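PDB 4IIY: MccF from Escherichia coli, which confers self-immunity to the antibiotic microcin C7, probably by hydrolysing it as a serine carboxypeptidase of the peptidase S66 family. Local coordinates for residues Asp120-Leu125 with Tyr144-Ala149; Asn245-Thr250 with Glu280-Met285; Pro259-Gly264 with Asn289-Lys294. The protein carries 1 engineered substitution. One frame throughout, in Å; residues are numbered along the deposited sequence. Where two conformers were deposited one is given.

In the fold
Contact 1 lies in the LD-carboxypeptidase N-terminal domain, where segment 144-149 leads from strand 140-143 into helix 148-158. Contacts 2 and 3 follow in the C-terminal domain, their segments alternating along the chain: 245-250, 259-264, 280-285, 289-294. The centres of contacts 1 and 2 are about 14 Å apart; they meet where T148 OG1 lies 3.0 Å from N245 N, a probable hydrogen bond, and both touch the bound glutamyl sulfamoyl inosine, so both domains build its pocket. Contact 3, centred about 14 Å from contact 2 and 22 Å from contact 1, lies away from that pocket and joins the chain beyond helix 276-288 to the loop before strand 266-270. All three reach the second subunit.

Contact 1: residues Asp120-Leu125 with Tyr144-Ala149; sequences DNSNSL and YADTTA. Engineered in segment 144-149: A145 (natural residue Ser). With 1EI (5'-O-(L-alpha-glutamylsulfamoyl)inosine), chain K.
The turn at the predicted nucleophile position, between strand 140-143 and helix 148-158, is joined to loop 120-125 chiefly through D146 and S122. The carboxylate of D146, with CG anti to the backbone N (chi1 -180°), reaches across so that OD2 accepts from S122 N through its syn lone pair (2.8 Å, 153° at the hydrogen). In the conformer described, one of two, S122 OG lies 2.9 Å from D146 O and 3.0 Å from D146 OD2; which oxygen receives its single proton stays open. A water bridges the segments, accepting from N123 N and lying 2.7 Å from D146 OD1, to which it can donate, though other acceptors are within its reach. The sharp bend, with A145 at positive phi, is that of a nucleophile elbow; A145 is an engineered replacement of serine, and its CB lies 3.3 Å from atom C of the ligand 1EI. D146 N donates to 1EI O at 3.0 Å, consistent with an oxyanion-hole amide, while the D146 side chain ties the turn to the loop. Farther along, A149 CB packs against N123 CB at 3.8 Å, and N123 ND2 is bonded to G251 O.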
loop_
_atom_site.group_PDB
_atom_site.type_symbol
_atom_site.label_atom_id
_atom_site.label_comp_id
_atom_site.label_asym_id
_atom_site.label_seq_id
_atom_site.Cartn_x
_atom_site.Cartn_y
_atom_site.Cartn_z
ATOM N N ASP B 120 -8.951 6.360 3.804
ATOM C CA ASP B 120 -7.536 6.150 3.496
ATOM C C ASP B 120 -6.591 6.686 4.573
ATOM O O ASP B 120 -5.401 6.360 4.548
ATOM C CB ASP B 120 -7.168 6.859 2.189
ATOM C CG ASP B 120 -7.801 6.229 0.981
ATOM O OD1 ASP B 120 -7.240 5.240 0.463
ATOM O OD2 ASP B 120 -8.849 6.731 0.537
ATOM N N ASN B 121 -7.088 7.521 5.486
ATOM C CA ASN B 121 -6.217 8.473 6.177
ATOM C C ASN B 121 -6.158 8.396 7.695
ATOM O O ASN B 121 -5.577 9.280 8.333
ATOM C CB ASN B 121 -6.547 9.902 5.711
ATOM C CG ASN B 121 -6.305 10.075 4.238
ATOM O OD1 ASN B 121 -7.208 10.388 3.479
ATOM N ND2 ASN B 121 -5.076 9.811 3.809
ATOM N N SER B 122 -6.728 7.364 8.298
ATOM C CA SER B 122 -6.713 7.331 9.754
ATOM C C SER B 122 -5.317 7.107 10.330
ATOM O O SER B 122 -5.059 7.529 11.460
ATOM C CB SER B 122 -7.725 6.342 10.329
ATOM O OG SER B 122 -7.284 5.008 10.208
ATOM N N ASN B 123 -4.406 6.502 9.563
ATOM C CA ASN B 123 -3.040 6.340 10.073
ATOM C C ASN B 123 -2.391 7.672 10.462
ATOM O O ASN B 123 -1.548 7.710 11.360
ATOM C CB ASN B 123 -2.132 5.503 9.147
ATOM C CG ASN B 123 -1.785 6.206 7.835
ATOM O OD1 ASN B 123 -2.603 6.933 7.262
ATOM N ND2 ASN B 123 -0.563 5.976 7.343
ATOM N N SER B 124 -2.787 8.759 9.804
ATOM C CA SER B 124 -2.227 10.074 10.126
ATOM C C SER B 124 -2.438 10.469 11.582
ATOM O O SER B 124 -1.662 11.254 12.133
ATOM C CB SER B 124 -2.848 11.162 9.261
ATOM O OG SER B 124 -2.488 11.036 7.904
ATOM N N LEU B 125 -3.516 9.978 12.187
ATOM C CA LEU B 125 -3.913 10.413 13.523
ATOM C C LEU B 125 -3.043 9.847 14.626
ATOM O O LEU B 125 -3.049 10.377 15.738
ATOM C CB LEU B 125 -5.353 9.988 13.825
ATOM C CG LEU B 125 -6.520 10.797 13.268
ATOM C CD1 LEU B 125 -6.483 10.885 11.748
ATOM C CD2 LEU B 125 -7.828 10.202 13.757
ATOM N N TYR B 144 -13.891 -0.760 10.852
ATOM C CA TYR B 144 -13.181 -1.680 9.967
ATOM C C TYR B 144 -12.497 -0.918 8.841
ATOM O O TYR B 144 -12.466 0.315 8.848
ATOM C CB TYR B 144 -14.112 -2.811 9.471
ATOM C CG TYR B 144 -15.162 -2.425 8.447
ATOM C CD1 TYR B 144 -14.991 -2.754 7.110
ATOM C CD2 TYR B 144 -16.336 -1.768 8.816
ATOM C CE1 TYR B 144 -15.949 -2.425 6.160
ATOM C CE2 TYR B 144 -17.296 -1.449 7.877
ATOM C CZ TYR B 144 -17.092 -1.768 6.557
ATOM O OH TYR B 144 -18.068 -1.413 5.649
ATOM N N ALA B 145 -11.929 -1.642 7.887
ATOM C CA ALA B 145 -11.398 -1.020 6.681
ATOM C C ALA B 145 -10.246 -0.091 7.060
ATOM O O ALA B 145 -9.359 -0.497 7.808
ATOM C CB ALA B 145 -12.496 -0.293 5.924
ATOM N N ASP B 146 -10.227 1.138 6.558
ATOM C CA ASP B 146 -9.142 2.057 6.914
ATOM C C ASP B 146 -8.956 2.236 8.417
ATOM O O ASP B 146 -7.846 2.533 8.899
ATOM C CB ASP B 146 -9.373 3.431 6.285
ATOM C CG ASP B 146 -8.267 4.396 6.623
ATOM O OD1 ASP B 146 -7.158 4.219 6.089
ATOM O OD2 ASP B 146 -8.498 5.304 7.453
ATOM N N THR B 147 -10.043 2.095 9.167
ATOM C CA THR B 147 -9.971 2.291 10.613
ATOM C C THR B 147 -9.100 1.240 11.314
ATOM O O THR B 147 -8.732 1.405 12.480
ATOM C CB THR B 147 -11.383 2.359 11.203
ATOM O OG1 THR B 147 -12.211 3.118 10.313
ATOM C CG2 THR B 147 -11.365 3.045 12.563
ATOM N N THR B 148 -8.747 0.176 10.595
ATOM C CA THR B 148 -7.717 -0.747 11.049
ATOM C C THR B 148 -6.494 -0.035 11.621
ATOM O O THR B 148 -5.906 -0.486 12.599
ATOM C CB THR B 148 -7.243 -1.629 9.874
ATOM O OG1 THR B 148 -8.320 -2.450 9.410
ATOM C CG2 THR B 148 -6.080 -2.534 10.276
ATOM N N ALA B 149 -6.081 1.067 11.004
ATOM C CA ALA B 149 -4.888 1.753 11.502
ATOM C C ALA B 149 -5.056 2.153 12.971
ATOM O O ALA B 149 -4.117 2.034 13.768
ATOM C CB ALA B 149 -4.559 2.964 10.642
HETATM O O6 1EI K . -20.740 5.181 -3.543
HETATM C C6 1EI K . -20.711 4.032 -3.050
HETATM N N1 1EI K . -21.452 3.029 -3.564
HETATM C C2 1EI K . -21.434 1.790 -3.042
HETATM N N3 1EI K . -20.689 1.452 -1.976
HETATM C C5 1EI K . -19.864 3.740 -1.880
HETATM C C4 1EI K . -19.906 2.371 -1.373
HETATM N N7 1EI K . -19.014 4.422 -1.085
HETATM C C8 1EI K . -18.546 3.561 -0.150
HETATM N N9 1EI K . -19.082 2.344 -0.333
HETATM C "C1'" 1EI K . -18.812 1.142 0.473
HETATM O "O4'" 1EI K . -18.522 1.462 1.826
HETATM C "C2'" 1EI K . -17.566 0.472 -0.069
HETATM O "O2'" 1EI K . -17.921 -0.490 -1.062
HETATM C "C3'" 1EI K . -16.961 -0.174 1.157
HETATM O "O3'" 1EI K . -17.251 -1.570 1.152
HETATM C "C4'" 1EI K . -17.660 0.455 2.348
HETATM C "C5'" 1EI K . -16.669 1.049 3.341
HETATM O "O5'" 1EI K . -15.915 2.106 2.739
HETATM S SBF 1EI K . -14.627 2.569 3.431
HETATM O OAE 1EI K . -14.438 3.978 3.158
HETATM O OAF 1EI K . -14.804 2.307 4.835
HETATM N NAQ 1EI K . -13.486 1.696 2.855
HETATM C C 1EI K . -12.202 1.665 3.272
HETATM O O 1EI K . -11.700 2.304 4.189
HETATM C CA 1EI K . -11.302 0.704 2.549
HETATM N N 1EI K . -11.996 0.083 1.435
HETATM C CB 1EI K . -10.040 1.427 2.089
HETATM C CG 1EI K . -8.815 0.525 2.205
HETATM C CD 1EI K . -8.736 -0.420 1.028
HETATM O OE1 1EI K . -9.762 -0.624 0.346
HETATM O OE2 1EI K . -7.643 -0.960 0.784
HETATM O O HOH W 1 -4.774 4.950 7.075
#

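Contact 2: residues Asn245-Thr250 with Glu280-Met285; sequences NLNTLT and ERLFSM. With 1EI (5'-O-(L-alpha-glutamylsulfamoyl)inosine), chain K.
N247 and L282 bring the short helix 246-249 nearest to helix 276-288, their CA atoms 7.0 Å apart, and no hydrogen bond passes between the two segments. The interface is instead an apolar one built round L246 and L282, whose side chains run antiparallel alongside one another, with L246 CD2 lying 3.6 Å from L282 CB. The two methyls of L246 divide their work: CD2 also approaches CD1 of the F283 ring at 4.1 Å, while CD1 meets the terminal methyl CE of M285, a side chain kinked twice on its way (chi2 -81°, chi3 -67°). At the far end of L282, CD2 touches T250 CG2 at 3.7 Å, T250 meeting the leucine crosswise. T250 turns its hydroxyl the other way, back to N247 O.

Helix 276-288 forms part of the beta-alpha-beta crossover from strand 266-270 to strand 297-301, and helix 246-249 leaves the neighbouring strand 236-245 at N245. This asparagine is the N-cap: its OD1 accepts from T248 N at 3.0 Å and from T248 OG1 at 2.8 Å, the hydroxyl lying above the carbonyl plane. Its ND2 is bonded to E270, a predicted member of the charge relay, so the cap is tied to the active site as well.

N247 faces both ways. Its OD1 rests near the methyls of L282. On the ligand side, N247 ND2 gives a rather bent hydrogen bond to the glutamyl carboxylate atom OE2 of 1EI (2.9 Å, 131° at the hydrogen). At the subunit interface, E280 of helix 276-288 makes salt bridges with R90 and R97 of the second subunit, and R281 finds its strongest polar partner in T250 of that subunit.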
loop_
_atom_site.group_PDB
_atom_site.type_symbol
_atom_site.label_atom_id
_atom_site.label_comp_id
_atom_site.label_asym_id
_atom_site.label_seq_id
_atom_site.Cartn_x
_atom_site.Cartn_y
_atom_site.Cartn_z
ATOM N N ASN B 245 -7.696 -4.995 7.971
ATOM C CA ASN B 245 -7.629 -4.727 6.540
ATOM C C ASN B 245 -6.172 -4.695 6.104
ATOM O O ASN B 245 -5.394 -3.857 6.561
ATOM C CB ASN B 245 -8.331 -3.407 6.220
ATOM C CG ASN B 245 -8.367 -3.107 4.730
ATOM O OD1 ASN B 245 -7.486 -2.416 4.196
ATOM N ND2 ASN B 245 -9.396 -3.603 4.050
ATOM N N LEU B 246 -5.801 -5.600 5.210
ATOM C CA LEU B 246 -4.394 -5.800 4.885
ATOM C C LEU B 246 -3.787 -4.604 4.156
ATOM O O LEU B 246 -2.701 -4.147 4.503
ATOM C CB LEU B 246 -4.207 -7.100 4.103
ATOM C CG LEU B 246 -2.791 -7.428 3.644
ATOM C CD1 LEU B 246 -1.801 -7.417 4.805
ATOM C CD2 LEU B 246 -2.794 -8.782 2.922
ATOM N N ASN B 247 -4.486 -4.071 3.157
ATOM C CA ASN B 247 -3.961 -2.891 2.497
ATOM C C ASN B 247 -3.725 -1.752 3.499
ATOM O O ASN B 247 -2.721 -1.036 3.425
ATOM C CB ASN B 247 -4.897 -2.447 1.380
ATOM C CG ASN B 247 -4.249 -1.450 0.449
ATOM O OD1 ASN B 247 -3.227 -1.738 -0.165
ATOM N ND2 ASN B 247 -4.836 -0.267 0.347
ATOM N N THR B 248 -4.649 -1.562 4.433
ATOM C CA THR B 248 -4.481 -0.508 5.431
ATOM C C THR B 248 -3.265 -0.733 6.340
ATOM O O THR B 248 -2.598 0.223 6.746
ATOM C CB THR B 248 -5.751 -0.354 6.282
ATOM O OG1 THR B 248 -6.844 -0.024 5.424
ATOM C CG2 THR B 248 -5.595 0.754 7.314
ATOM N N LEU B 249 -2.962 -1.988 6.657
ATOM C CA LEU B 249 -1.812 -2.287 7.502
ATOM C C LEU B 249 -0.507 -1.757 6.904
ATOM O O LEU B 249 0.427 -1.440 7.640
ATOM C CB LEU B 249 -1.704 -3.787 7.783
ATOM C CG LEU B 249 -2.785 -4.351 8.711
ATOM C CD1 LEU B 249 -2.699 -5.876 8.758
ATOM C CD2 LEU B 249 -2.709 -3.765 10.122
ATOM N N THR B 250 -0.428 -1.667 5.582
ATOM C CA THR B 250 0.766 -1.107 4.964
ATOM C C THR B 250 1.061 0.326 5.434
ATOM O O THR B 250 2.209 0.767 5.374
ATOM C CB THR B 250 0.729 -1.133 3.410
ATOM O OG1 THR B 250 -0.250 -0.212 2.914
ATOM C CG2 THR B 250 0.456 -2.536 2.880
ATOM N N GLU B 280 -1.775 -10.232 -4.894
ATOM C CA GLU B 280 -0.481 -10.907 -4.920
ATOM C C GLU B 280 0.588 -10.067 -4.215
ATOM O O GLU B 280 1.389 -10.581 -3.429
ATOM C CB GLU B 280 -0.040 -11.245 -6.351
ATOM C CG GLU B 280 1.301 -11.994 -6.349
ATOM C CD GLU B 280 1.905 -12.249 -7.723
ATOM O OE1 GLU B 280 1.159 -12.516 -8.693
ATOM O OE2 GLU B 280 3.157 -12.186 -7.830
ATOM N N ARG B 281 0.605 -8.768 -4.491
ATOM C CA ARG B 281 1.590 -7.879 -3.880
ATOM C C ARG B 281 1.504 -7.897 -2.352
ATOM O O ARG B 281 2.521 -7.971 -1.656
ATOM C CB ARG B 281 1.393 -6.454 -4.396
ATOM C CG ARG B 281 2.459 -5.485 -3.971
ATOM C CD ARG B 281 2.246 -4.131 -4.664
ATOM N NE ARG B 281 1.287 -3.300 -3.942
ATOM C CZ ARG B 281 1.595 -2.642 -2.834
ATOM N NH1 ARG B 281 2.825 -2.728 -2.350
ATOM N NH2 ARG B 281 0.684 -1.902 -2.212
ATOM N N LEU B 282 0.283 -7.818 -1.828
ATOM C CA LEU B 282 0.091 -7.772 -0.380
ATOM C C LEU B 282 0.422 -9.110 0.282
ATOM O O LEU B 282 1.012 -9.138 1.364
ATOM C CB LEU B 282 -1.336 -7.330 -0.041
ATOM C CG LEU B 282 -1.678 -5.896 -0.441
ATOM C CD1 LEU B 282 -3.183 -5.670 -0.334
ATOM C CD2 LEU B 282 -0.931 -4.876 0.411
ATOM N N PHE B 283 0.065 -10.220 -0.360
ATOM C CA PHE B 283 0.419 -11.526 0.184
ATOM C C PHE B 283 1.946 -11.698 0.167
ATOM O O PHE B 283 2.532 -12.212 1.129
ATOM C CB PHE B 283 -0.237 -12.662 -0.611
ATOM C CG PHE B 283 -1.731 -12.821 -0.400
ATOM C CD1 PHE B 283 -2.390 -12.238 0.671
ATOM C CD2 PHE B 283 -2.465 -13.592 -1.292
ATOM C CE1 PHE B 283 -3.768 -12.422 0.838
ATOM C CE2 PHE B 283 -3.821 -13.793 -1.132
ATOM C CZ PHE B 283 -4.474 -13.215 -0.062
ATOM N N SER B 284 2.604 -11.277 -0.913
ATOM C CA SER B 284 4.065 -11.354 -0.948
ATOM C C SER B 284 4.726 -10.452 0.102
ATOM O O SER B 284 5.740 -10.833 0.674
ATOM C CB SER B 284 4.617 -11.098 -2.349
ATOM O OG SER B 284 4.484 -12.287 -3.128
ATOM N N MET B 285 4.142 -9.284 0.381
ATOM C CA MET B 285 4.638 -8.442 1.470
ATOM C C MET B 285 4.687 -9.226 2.780
ATOM O O MET B 285 5.692 -9.223 3.491
ATOM C CB MET B 285 3.765 -7.193 1.613
ATOM C CG MET B 285 4.261 -6.160 2.636
ATOM S SD MET B 285 3.858 -6.526 4.368
ATOM C CE MET B 285 2.079 -6.345 4.319
HETATM O O6 1EI K . -20.740 5.181 -3.543
HETATM C C6 1EI K . -20.711 4.032 -3.050
HETATM N N1 1EI K . -21.452 3.029 -3.564
HETATM C C2 1EI K . -21.434 1.790 -3.042
HETATM N N3 1EI K . -20.689 1.452 -1.976
HETATM C C5 1EI K . -19.864 3.740 -1.880
HETATM C C4 1EI K . -19.906 2.371 -1.373
HETATM N N7 1EI K . -19.014 4.422 -1.085
HETATM C C8 1EI K . -18.546 3.561 -0.150
HETATM N N9 1EI K . -19.082 2.344 -0.333
HETATM C "C1'" 1EI K . -18.812 1.142 0.473
HETATM O "O4'" 1EI K . -18.522 1.462 1.826
HETATM C "C2'" 1EI K . -17.566 0.472 -0.069
HETATM O "O2'" 1EI K . -17.921 -0.490 -1.062
HETATM C "C3'" 1EI K . -16.961 -0.174 1.157
HETATM O "O3'" 1EI K . -17.251 -1.570 1.152
HETATM C "C4'" 1EI K . -17.660 0.455 2.348
HETATM C "C5'" 1EI K . -16.669 1.049 3.341
HETATM O "O5'" 1EI K . -15.915 2.106 2.739
HETATM S SBF 1EI K . -14.627 2.569 3.431
HETATM O OAE 1EI K . -14.438 3.978 3.158
HETATM O OAF 1EI K . -14.804 2.307 4.835
HETATM N NAQ 1EI K . -13.486 1.696 2.855
HETATM C C 1EI K . -12.202 1.665 3.272
HETATM O O 1EI K . -11.700 2.304 4.189
HETATM C CA 1EI K . -11.302 0.704 2.549
HETATM N N 1EI K . -11.996 0.083 1.435
HETATM C CB 1EI K . -10.040 1.427 2.089
HETATM C CG 1EI K . -8.815 0.525 2.205
HETATM C CD 1EI K . -8.736 -0.420 1.028
HETATM O OE1 1EI K . -9.762 -0.624 0.346
HETATM O OE2 1EI K . -7.643 -0.960 0.784
#

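Contact 3: residues Pro259-Gly264 with Asn289-Lys294; sequences PEIRNG and NRVFDK. With EDO (1,2-ethanediol), chain M.
V291 and K294 carry the contact of segment 289-294 with I261, N263 and G264 of the loop before strand 266-270. The segment opens at N289, where helix 276-288 loses its helical backbone angles; its side chain is held by M285 O and W253 of the same chain and by W253 O of the second subunit. R290 follows with a positive phi of 67°, as the C-prime residue of a Schellman motif, in which V291 N bonds to L286 O and R290 N to K287 O. The chain is thereby redirected into the short helix 291-294. V291 then sets its CG2 methyl against I261 CD1 at 4.1 Å, the valine lying roughly perpendicular to the isoleucine. F292, next along, turns from the loop to rest on L286 of helix 276-288 and on L319 and L323 of helix 315-323.

K294 contributes the largest share of the buried surface. Its chain, stretched out to the end, runs alongside the loop until NZ donates to I261 O at 3.0 Å, tilted from the carbonyl plane. K294 CD packs on I261 O at 3.3 Å, and N263 OD1 lies 3.5 Å from K294 CG. The backbone closes the segment: K294 O receives a nearly straight bond from G264 N (2.9 Å, 165° at the hydrogen) and a CA-H...O contact from N263 CA. An ethanediol, probably from the crystallisation liquor, accepts from I261 N through its O2 at 2.8 Å.

P259 leans on helix 148-158, and the paired ends at G264 and K294 lead into the adjacent parallel strands 266-270 and 297-301.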
loop_
_atom_site.group_PDB
_atom_site.type_symbol
_atom_site.label_atom_id
_atom_site.label_comp_id
_atom_site.label_asym_id
_atom_site.label_seq_id
_atom_site.Cartn_x
_atom_site.Cartn_y
_atom_site.Cartn_z
ATOM N N PRO B 259 1.223 -3.846 15.636
ATOM C CA PRO B 259 1.438 -4.901 16.637
ATOM C C PRO B 259 2.383 -5.974 16.111
ATOM O O PRO B 259 2.266 -6.400 14.967
ATOM C CB PRO B 259 0.044 -5.502 16.844
ATOM C CG PRO B 259 -0.918 -4.529 16.252
ATOM C CD PRO B 259 -0.186 -3.738 15.217
ATOM N N GLU B 260 3.316 -6.408 16.949
ATOM C CA GLU B 260 4.223 -7.487 16.583
ATOM C C GLU B 260 3.431 -8.780 16.406
ATOM O O GLU B 260 2.657 -9.158 17.288
ATOM C CB GLU B 260 5.298 -7.697 17.656
ATOM C CG GLU B 260 6.284 -8.810 17.308
ATOM C CD GLU B 260 7.176 -9.218 18.468
ATOM O OE1 GLU B 260 6.761 -9.057 19.634
ATOM O OE2 GLU B 260 8.294 -9.712 18.208
ATOM N N ILE B 261 3.637 -9.443 15.276
ATOM C CA ILE B 261 3.072 -10.765 15.030
ATOM C C ILE B 261 4.025 -11.807 15.590
ATOM O O ILE B 261 5.238 -11.721 15.391
ATOM C CB ILE B 261 2.830 -10.992 13.533
ATOM C CG1 ILE B 261 1.749 -10.022 13.051
ATOM C CG2 ILE B 261 2.424 -12.441 13.260
ATOM C CD1 ILE B 261 1.543 -9.992 11.544
ATOM N N ARG B 262 3.473 -12.775 16.312
ATOM C CA ARG B 262 4.297 -13.729 17.038
ATOM C C ARG B 262 3.987 -15.159 16.660
ATOM O O ARG B 262 2.912 -15.460 16.144
ATOM C CB ARG B 262 4.112 -13.542 18.543
ATOM C CG ARG B 262 4.563 -12.167 19.029
ATOM C CD ARG B 262 4.770 -12.129 20.535
ATOM N NE ARG B 262 3.523 -11.914 21.261
ATOM C CZ ARG B 262 3.086 -10.723 21.657
ATOM N NH1 ARG B 262 3.794 -9.632 21.395
ATOM N NH2 ARG B 262 1.939 -10.623 22.316
ATOM N N ASN B 263 4.953 -16.040 16.908
ATOM C CA ASN B 263 4.748 -17.464 16.692
ATOM C C ASN B 263 3.434 -17.924 17.304
ATOM O O ASN B 263 3.149 -17.639 18.463
ATOM C CB ASN B 263 5.894 -18.271 17.309
ATOM C CG ASN B 263 7.186 -18.139 16.532
ATOM O OD1 ASN B 263 7.183 -17.989 15.311
ATOM N ND2 ASN B 263 8.308 -18.215 17.241
ATOM N N GLY B 264 2.647 -18.646 16.519
ATOM C CA GLY B 264 1.396 -19.179 17.017
ATOM C C GLY B 264 0.176 -18.295 16.832
ATOM O O GLY B 264 -0.933 -18.757 17.050
ATOM N N ASN B 289 8.038 -10.551 5.014
ATOM C CA ASN B 289 8.130 -10.177 6.416
ATOM C C ASN B 289 8.134 -11.359 7.392
ATOM O O ASN B 289 8.081 -11.168 8.605
ATOM C CB ASN B 289 7.019 -9.192 6.754
ATOM C CG ASN B 289 7.416 -7.769 6.444
ATOM O OD1 ASN B 289 7.974 -7.076 7.300
ATOM N ND2 ASN B 289 7.190 -7.338 5.217
ATOM N N ARG B 290 8.232 -12.565 6.851
ATOM C CA ARG B 290 8.315 -13.805 7.636
ATOM C C ARG B 290 7.045 -14.116 8.411
ATOM O O ARG B 290 7.052 -14.953 9.326
ATOM C CB ARG B 290 9.535 -13.803 8.574
ATOM C CG ARG B 290 10.861 -13.574 7.857
ATOM C CD ARG B 290 12.020 -13.624 8.843
ATOM N NE ARG B 290 13.314 -13.429 8.194
ATOM C CZ ARG B 290 14.059 -14.411 7.696
ATOM N NH1 ARG B 290 13.638 -15.668 7.767
ATOM N NH2 ARG B 290 15.226 -14.139 7.125
ATOM N N VAL B 291 5.944 -13.469 8.049
ATOM C CA VAL B 291 4.693 -13.709 8.735
ATOM C C VAL B 291 4.268 -15.179 8.612
ATOM O O VAL B 291 3.751 -15.768 9.569
ATOM C CB VAL B 291 3.594 -12.776 8.205
ATOM C CG1 VAL B 291 2.246 -13.144 8.801
ATOM C CG2 VAL B 291 3.946 -11.317 8.510
ATOM N N PHE B 292 4.502 -15.776 7.448
ATOM C CA PHE B 292 4.070 -17.152 7.206
ATOM C C PHE B 292 4.995 -18.180 7.870
ATOM O O PHE B 292 4.695 -19.375 7.869
ATOM C CB PHE B 292 3.899 -17.420 5.705
ATOM C CG PHE B 292 2.902 -16.502 5.034
ATOM C CD1 PHE B 292 1.713 -16.157 5.661
ATOM C CD2 PHE B 292 3.168 -15.968 3.780
ATOM C CE1 PHE B 292 0.802 -15.305 5.048
ATOM C CE2 PHE B 292 2.255 -15.121 3.163
ATOM C CZ PHE B 292 1.079 -14.793 3.797
ATOM N N ASP B 293 6.098 -17.716 8.455
ATOM C CA ASP B 293 6.951 -18.572 9.277
ATOM C C ASP B 293 6.466 -18.604 10.721
ATOM O O ASP B 293 6.907 -19.451 11.508
ATOM C CB ASP B 293 8.407 -18.084 9.254
ATOM C CG ASP B 293 9.078 -18.272 7.902
ATOM O OD1 ASP B 293 8.628 -19.132 7.117
ATOM O OD2 ASP B 293 10.073 -17.558 7.640
ATOM N N LYS B 294 5.580 -17.678 11.074
ATOM C CA LYS B 294 5.126 -17.530 12.450
ATOM C C LYS B 294 3.711 -18.025 12.705
ATOM O O LYS B 294 3.457 -18.665 13.727
ATOM C CB LYS B 294 5.182 -16.063 12.873
ATOM C CG LYS B 294 6.568 -15.450 12.957
ATOM C CD LYS B 294 6.416 -13.947 13.203
ATOM C CE LYS B 294 7.727 -13.192 13.247
ATOM N NZ LYS B 294 7.440 -11.726 13.356
HETATM C C1 EDO M . 4.778 -7.583 11.391
HETATM O O1 EDO M . 5.849 -8.236 10.692
HETATM C C2 EDO M . 5.226 -7.244 12.802
HETATM O O2 EDO M . 5.574 -8.467 13.460
#